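PDB 5HOE: hydrolase from Rhizobium meliloti, which acts as an octameric carbohydrate acetylesterase of the GDSL-like (SGNH) hydrolase clan, probably removing acetyl groups from sugars by hydrolysing ester bonds. Local coordinates for residues V19-D24 with Y60-E65; Q46-A51 with I216-A221. All coordinates share one frame; numbering follows the deposited sequence.

Contact 1: V19-D24 with Y60-E65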
loop_
_atom_site.group_PDB
_atom_site.type_symbol
_atom_site.label_atom_id
_atom_site.label_comp_id
_atom_site.label_asym_id
_atom_site.label_seq_id
_atom_site.Cartn_x
_atom_site.Cartn_y
_atom_site.Cartn_z
ATOM N N VAL A 19 -22.121 24.741 -15.773
ATOM C CA VAL A 19 -20.861 24.493 -16.450
ATOM C C VAL A 19 -19.742 24.475 -15.407
ATOM O O VAL A 19 -19.492 25.489 -14.742
ATOM C CB VAL A 19 -20.577 25.553 -17.527
ATOM C CG1 VAL A 19 -19.296 25.208 -18.249
ATOM C CG2 VAL A 19 -21.755 25.654 -18.511
ATOM N N LEU A 20 -19.060 23.336 -15.286
ATOM C CA LEU A 20 -17.941 23.174 -14.368
ATOM C C LEU A 20 -16.635 23.465 -15.101
ATOM O O LEU A 20 -16.358 22.869 -16.142
ATOM C CB LEU A 20 -17.915 21.733 -13.847
ATOM C CG LEU A 20 -16.671 21.334 -13.025
ATOM C CD1 LEU A 20 -16.596 22.185 -11.792
ATOM C CD2 LEU A 20 -16.661 19.847 -12.654
ATOM N N CYS A 21 -15.826 24.365 -14.542
ATOM C CA CYS A 21 -14.553 24.746 -15.150
ATOM C C CYS A 21 -13.398 24.153 -14.338
ATOM O O CYS A 21 -13.081 24.633 -13.249
ATOM C CB CYS A 21 -14.453 26.261 -15.230
ATOM S SG CYS A 21 -15.795 27.023 -16.190
ATOM N N PHE A 22 -12.783 23.100 -14.863
ATOM C CA PHE A 22 -11.760 22.341 -14.139
ATOM C C PHE A 22 -10.370 22.657 -14.695
ATOM O O PHE A 22 -10.094 22.382 -15.867
ATOM C CB PHE A 22 -12.068 20.847 -14.257
ATOM C CG PHE A 22 -11.308 19.971 -13.276
ATOM C CD1 PHE A 22 -11.526 20.083 -11.903
ATOM C CD2 PHE A 22 -10.415 19.004 -13.715
ATOM C CE1 PHE A 22 -10.843 19.276 -11.010
ATOM C CE2 PHE A 22 -9.741 18.202 -12.814
ATOM C CZ PHE A 22 -9.975 18.333 -11.466
ATOM N N GLY A 23 -9.498 23.233 -13.863
ATOM C CA GLY A 23 -8.217 23.681 -14.365
ATOM C C GLY A 23 -7.139 23.866 -13.313
ATOM O O GLY A 23 -7.266 23.432 -12.153
ATOM N N ASP A 24 -6.067 24.541 -13.736
ATOM C CA ASP A 24 -4.877 24.825 -12.939
ATOM C C ASP A 24 -4.817 26.332 -12.636
ATOM O O ASP A 24 -5.874 26.967 -12.522
ATOM C CB ASP A 24 -3.643 24.249 -13.637
ATOM C CG ASP A 24 -3.437 24.801 -15.036
ATOM O OD1 ASP A 24 -3.862 25.940 -15.342
ATOM O OD2 ASP A 24 -2.824 24.072 -15.835
ATOM N N TYR A 60 -26.805 30.708 -17.383
ATOM C CA TYR A 60 -25.707 29.785 -17.123
ATOM C C TYR A 60 -25.192 29.985 -15.711
ATOM O O TYR A 60 -25.077 31.117 -15.237
ATOM C CB TYR A 60 -24.565 30.005 -18.111
ATOM C CG TYR A 60 -24.877 29.517 -19.508
ATOM C CD1 TYR A 60 -25.621 30.297 -20.383
ATOM C CD2 TYR A 60 -24.420 28.286 -19.956
ATOM C CE1 TYR A 60 -25.908 29.866 -21.657
ATOM C CE2 TYR A 60 -24.700 27.840 -21.228
ATOM C CZ TYR A 60 -25.445 28.636 -22.078
ATOM O OH TYR A 60 -25.743 28.214 -23.356
ATOM N N HIS A 61 -24.888 28.871 -15.047
ATOM C CA HIS A 61 -24.286 28.859 -13.725
ATOM C C HIS A 61 -22.891 28.256 -13.850
ATOM O O HIS A 61 -22.745 27.085 -14.218
ATOM C CB HIS A 61 -25.158 28.056 -12.761
ATOM C CG HIS A 61 -24.508 27.769 -11.446
ATOM N ND1 HIS A 61 -24.369 26.490 -10.951
ATOM C CD2 HIS A 61 -23.950 28.592 -10.526
ATOM C CE1 HIS A 61 -23.764 26.537 -9.777
ATOM N NE2 HIS A 61 -23.494 27.799 -9.498
ATOM N N ILE A 62 -21.879 29.060 -13.563
ATOM C CA ILE A 62 -20.481 28.674 -13.721
ATOM C C ILE A 62 -19.944 28.242 -12.367
ATOM O O ILE A 62 -20.092 28.964 -11.373
ATOM C CB ILE A 62 -19.645 29.822 -14.318
ATOM C CG1 ILE A 62 -19.688 29.780 -15.845
ATOM C CG2 ILE A 62 -18.167 29.732 -13.908
ATOM C CD1 ILE A 62 -21.021 30.005 -16.425
ATOM N N ILE A 63 -19.291 27.083 -12.338
ATOM C CA ILE A 63 -18.661 26.532 -11.143
ATOM C C ILE A 63 -17.160 26.494 -11.398
ATOM O O ILE A 63 -16.709 25.932 -12.404
ATOM C CB ILE A 63 -19.190 25.117 -10.863
ATOM C CG1 ILE A 63 -20.708 25.136 -10.662
ATOM C CG2 ILE A 63 -18.501 24.504 -9.650
ATOM C CD1 ILE A 63 -21.365 23.873 -11.055
ATOM N N GLU A 64 -16.397 27.140 -10.531
ATOM C CA GLU A 64 -14.949 27.208 -10.673
ATOM C C GLU A 64 -14.287 26.128 -9.826
ATOM O O GLU A 64 -14.525 26.043 -8.610
ATOM C CB GLU A 64 -14.453 28.579 -10.228
ATOM C CG GLU A 64 -15.055 29.729 -11.006
ATOM C CD GLU A 64 -14.485 31.048 -10.559
ATOM O OE1 GLU A 64 -14.949 31.598 -9.543
ATOM O OE2 GLU A 64 -13.546 31.517 -11.207
ATOM N N GLU A 65 -13.450 25.309 -10.474
ATOM C CA GLU A 65 -12.557 24.358 -9.795
ATOM C C GLU A 65 -11.150 24.462 -10.399
ATOM O O GLU A 65 -10.685 23.552 -11.100
ATOM C CB GLU A 65 -13.105 22.927 -9.870
ATOM C CG GLU A 65 -14.407 22.700 -9.097
ATOM C CD GLU A 65 -14.288 22.741 -7.591
ATOM O OE1 GLU A 65 -13.183 22.899 -7.050
ATOM O OE2 GLU A 65 -15.352 22.583 -6.935
#

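Contact 2: Q46-A51 with I216-A221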
loop_
_atom_site.group_PDB
_atom_site.type_symbol
_atom_site.label_atom_id
_atom_site.label_comp_id
_atom_site.label_asym_id
_atom_site.label_seq_id
_atom_site.Cartn_x
_atom_site.Cartn_y
_atom_site.Cartn_z
ATOM N N GLN A 46 -11.915 39.300 -14.045
ATOM C CA GLN A 46 -10.676 39.279 -14.807
ATOM C C GLN A 46 -10.152 37.863 -14.994
ATOM O O GLN A 46 -9.023 37.681 -15.472
ATOM C CB GLN A 46 -9.631 40.157 -14.125
ATOM C CG GLN A 46 -9.920 41.647 -14.273
ATOM C CD GLN A 46 -8.781 42.496 -13.786
ATOM O OE1 GLN A 46 -8.017 42.080 -12.920
ATOM N NE2 GLN A 46 -8.645 43.690 -14.352
ATOM N N ARG A 47 -10.931 36.866 -14.587
ATOM C CA ARG A 47 -10.641 35.464 -14.840
ATOM C C ARG A 47 -11.360 35.038 -16.114
ATOM O O ARG A 47 -12.378 35.624 -16.495
ATOM C CB ARG A 47 -11.118 34.601 -13.671
ATOM C CG ARG A 47 -10.648 35.097 -12.307
ATOM C CD ARG A 47 -10.489 34.011 -11.267
ATOM N NE ARG A 47 -11.697 33.678 -10.517
ATOM C CZ ARG A 47 -12.020 34.157 -9.316
ATOM N NH1 ARG A 47 -11.268 35.067 -8.693
ATOM N NH2 ARG A 47 -13.141 33.749 -8.743
ATOM N N TRP A 48 -10.833 34.009 -16.780
ATOM C CA TRP A 48 -11.520 33.558 -17.983
ATOM C C TRP A 48 -12.907 33.032 -17.645
ATOM O O TRP A 48 -13.863 33.267 -18.394
ATOM C CB TRP A 48 -10.682 32.563 -18.785
ATOM C CG TRP A 48 -10.591 31.123 -18.279
ATOM C CD1 TRP A 48 -9.504 30.548 -17.664
ATOM C CD2 TRP A 48 -11.555 30.075 -18.430
ATOM N NE1 TRP A 48 -9.740 29.217 -17.418
ATOM C CE2 TRP A 48 -10.996 28.904 -17.868
ATOM C CE3 TRP A 48 -12.848 30.014 -18.955
ATOM C CZ2 TRP A 48 -11.685 27.685 -17.821
ATOM C CZ3 TRP A 48 -13.526 28.798 -18.930
ATOM C CH2 TRP A 48 -12.949 27.654 -18.352
ATOM N N THR A 49 -13.047 32.404 -16.479
ATOM C CA THR A 49 -14.335 31.873 -16.055
ATOM C C THR A 49 -15.371 32.988 -15.906
ATOM O O THR A 49 -16.512 32.863 -16.378
ATOM C CB THR A 49 -14.126 31.153 -14.730
ATOM O OG1 THR A 49 -13.400 32.031 -13.860
ATOM C CG2 THR A 49 -13.338 29.830 -14.926
ATOM N N GLY A 50 -14.992 34.097 -15.257
ATOM C CA GLY A 50 -15.937 35.189 -15.052
ATOM C C GLY A 50 -16.264 35.927 -16.335
ATOM O O GLY A 50 -17.400 36.386 -16.533
ATOM N N ALA A 51 -15.274 36.068 -17.212
ATOM C CA ALA A 51 -15.497 36.643 -18.533
ATOM C C ALA A 51 -16.388 35.753 -19.394
ATOM O O ALA A 51 -17.235 36.257 -20.143
ATOM C CB ALA A 51 -14.149 36.882 -19.217
ATOM N N ILE A 216 -9.768 37.632 -20.476
ATOM C CA ILE A 216 -11.068 38.083 -20.952
ATOM C C ILE A 216 -11.291 37.639 -22.391
ATOM O O ILE A 216 -12.360 37.114 -22.737
ATOM C CB ILE A 216 -11.203 39.606 -20.765
ATOM C CG1 ILE A 216 -11.245 39.914 -19.266
ATOM C CG2 ILE A 216 -12.425 40.160 -21.505
ATOM C CD1 ILE A 216 -11.060 41.365 -18.939
ATOM N N ARG A 217 -10.282 37.817 -23.253
ATOM C CA ARG A 217 -10.406 37.309 -24.620
ATOM C C ARG A 217 -10.651 35.806 -24.624
ATOM O O ARG A 217 -11.506 35.315 -25.374
ATOM C CB ARG A 217 -9.176 37.687 -25.455
ATOM C CG ARG A 217 -9.020 36.928 -26.766
ATOM C CD ARG A 217 -8.378 37.800 -27.844
ATOM N NE ARG A 217 -7.585 37.037 -28.816
ATOM C CZ ARG A 217 -7.932 36.790 -30.080
ATOM N NH1 ARG A 217 -9.081 37.235 -30.573
ATOM N NH2 ARG A 217 -7.115 36.094 -30.866
ATOM N N LEU A 218 -9.931 35.059 -23.773
ATOM C CA LEU A 218 -10.093 33.612 -23.717
ATOM C C LEU A 218 -11.501 33.227 -23.284
ATOM O O LEU A 218 -12.114 32.324 -23.862
ATOM C CB LEU A 218 -9.066 33.021 -22.750
ATOM C CG LEU A 218 -9.125 31.499 -22.545
ATOM C CD1 LEU A 218 -8.915 30.759 -23.834
ATOM C CD2 LEU A 218 -8.113 31.078 -21.482
ATOM N N GLY A 219 -12.011 33.874 -22.240
ATOM C CA GLY A 219 -13.346 33.552 -21.758
ATOM C C GLY A 219 -14.426 33.871 -22.772
ATOM O O GLY A 219 -15.398 33.128 -22.914
ATOM N N HIS A 220 -14.277 34.980 -23.495
ATOM C CA HIS A 220 -15.244 35.271 -24.548
ATOM C C HIS A 220 -15.235 34.190 -25.620
ATOM O O HIS A 220 -16.302 33.740 -26.068
ATOM C CB HIS A 220 -14.968 36.643 -25.140
ATOM C CG HIS A 220 -15.236 37.764 -24.189
ATOM N ND1 HIS A 220 -14.903 39.070 -24.469
ATOM C CD2 HIS A 220 -15.783 37.773 -22.950
ATOM C CE1 HIS A 220 -15.252 39.839 -23.452
ATOM N NE2 HIS A 220 -15.784 39.077 -22.517
ATOM N N ALA A 221 -14.045 33.721 -26.016
ATOM C CA ALA A 221 -13.979 32.716 -27.071
ATOM C C ALA A 221 -14.527 31.378 -26.598
ATOM O O ALA A 221 -15.167 30.652 -27.378
ATOM C CB ALA A 221 -12.553 32.581 -27.588
#

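Contact 1: V19-D24 with Y60-E65
V19 beside I62 and C21 beside E64 set the pairing of two neighbouring parallel strands, 19-23 and 60-65, whose axes come within 4.8 Å and whose directions differ by 22°. V19 and C21 supply the N-H and C=O groups and, as is regular for parallel strands, each bridges two positions two apart on its neighbour. V19 N donates to H61 O and V19 O accepts from I63 N; C21 N then reaches I63 O at 2.8 Å, and C21 O accepts E65 N at 2.9 Å. A fifth bond, G23 N to E65 O at 3.0 Å, ends the series.

L20, F22, I63 and E65 share one face of the sheet, beneath helix 84-95. The CD1 methyl of L20 wedges between two branches of the other strand, 3.7 Å from I63 CG2 and 3.5 Å from E65 CG. A chi1 of -66° brings that CG against the leucine, with E65 CB 3.8 Å from F22 CD1; the bend at chi2 (-70°) then turns the carboxylate off. On the opposite face, compact C21 and I62 lie under helix 48-56, while V19 packs against L100 and I102; V19 CG2 meets the edge of the Y60 ring at CD2, 4.0 Å away.

Beyond F22 the strand enters the GDSL motif at G23 and D24, where D24 caps the following helix through the backbone N of L26. The buried E65 carboxylate bonds Y87 OH through OE1 and H95 NE2 through OE2, with a weak bond from OE1 to H95 of a second subunit. E65 of that subunit also lies close, placing paired carboxylates at a subunit contact; they might share an extra proton, though the histidines would tend to offset their charge.

Contact 2: Q46-A51 with I216-A221
W48 and G219 meet backbone to backbone, their CA atoms only 4.2 Å apart. With no side chain at G219, the carbonyl oxygen of W48 comes down on its CA at 3.4 Å, a CA-H...O contact bent to 132° at the hydrogen. One turn on, A51 offers a single methyl, and CB settles 3.7 Å from I216 CA, against the helix backbone itself. Small residues on both partners thus set the spacing. The indole of W48 leaves this seam: its CG sits in the crowded position between backbone N and carbonyl carbon (chi1 77°), carrying the ring inward onto C21 and onto I102 and M104 of strand 100-104, while NE1 bonds OG1 of T27 in helix 25-28. L218 CD2 follows its root, 4.0 Å from W48 CB.

Helices 48-56 and 212-229 pack here in the helical layer on one side of the parallel sheet, as expected of the alpha/beta/alpha sandwich of SGNH hydrolases, and W48 reaches from that layer to the strands.

Away from the sheet the packing thins. I216 is partly exposed, and its CG1 approaches A51 CB only to 4.2 Å. H220, also partly exposed, swings its imidazole back along the helix so that CD2 meets A51 O at 3.5 Å in the ring plane, while I216 O lies 3.3 Å above the plane of the H220 ring, offset toward the rim.

From the N terminus the chain passes segment 19-24, on strand 17-23, then 46-51, then strand 60-65, and reaches 216-221 only near the end. Contact 1 closes a loop of 35 residues in which 46-51 lies; contact 2 starts inside that loop and closes a far longer one, so the two cross. Strand 17-23, helix 48-56 and strand 60-66 form a beta-alpha-beta unit, to which contact 2 ties the C-terminal helix. The contacts also touch: E64 OE1 forms a salt bridge with R47 NH2 (2.9 Å), OE2 probably bonds T49 OG1, and C21 SG packs against W48 CH2 at 3.6 Å, joining sheet and helical layer.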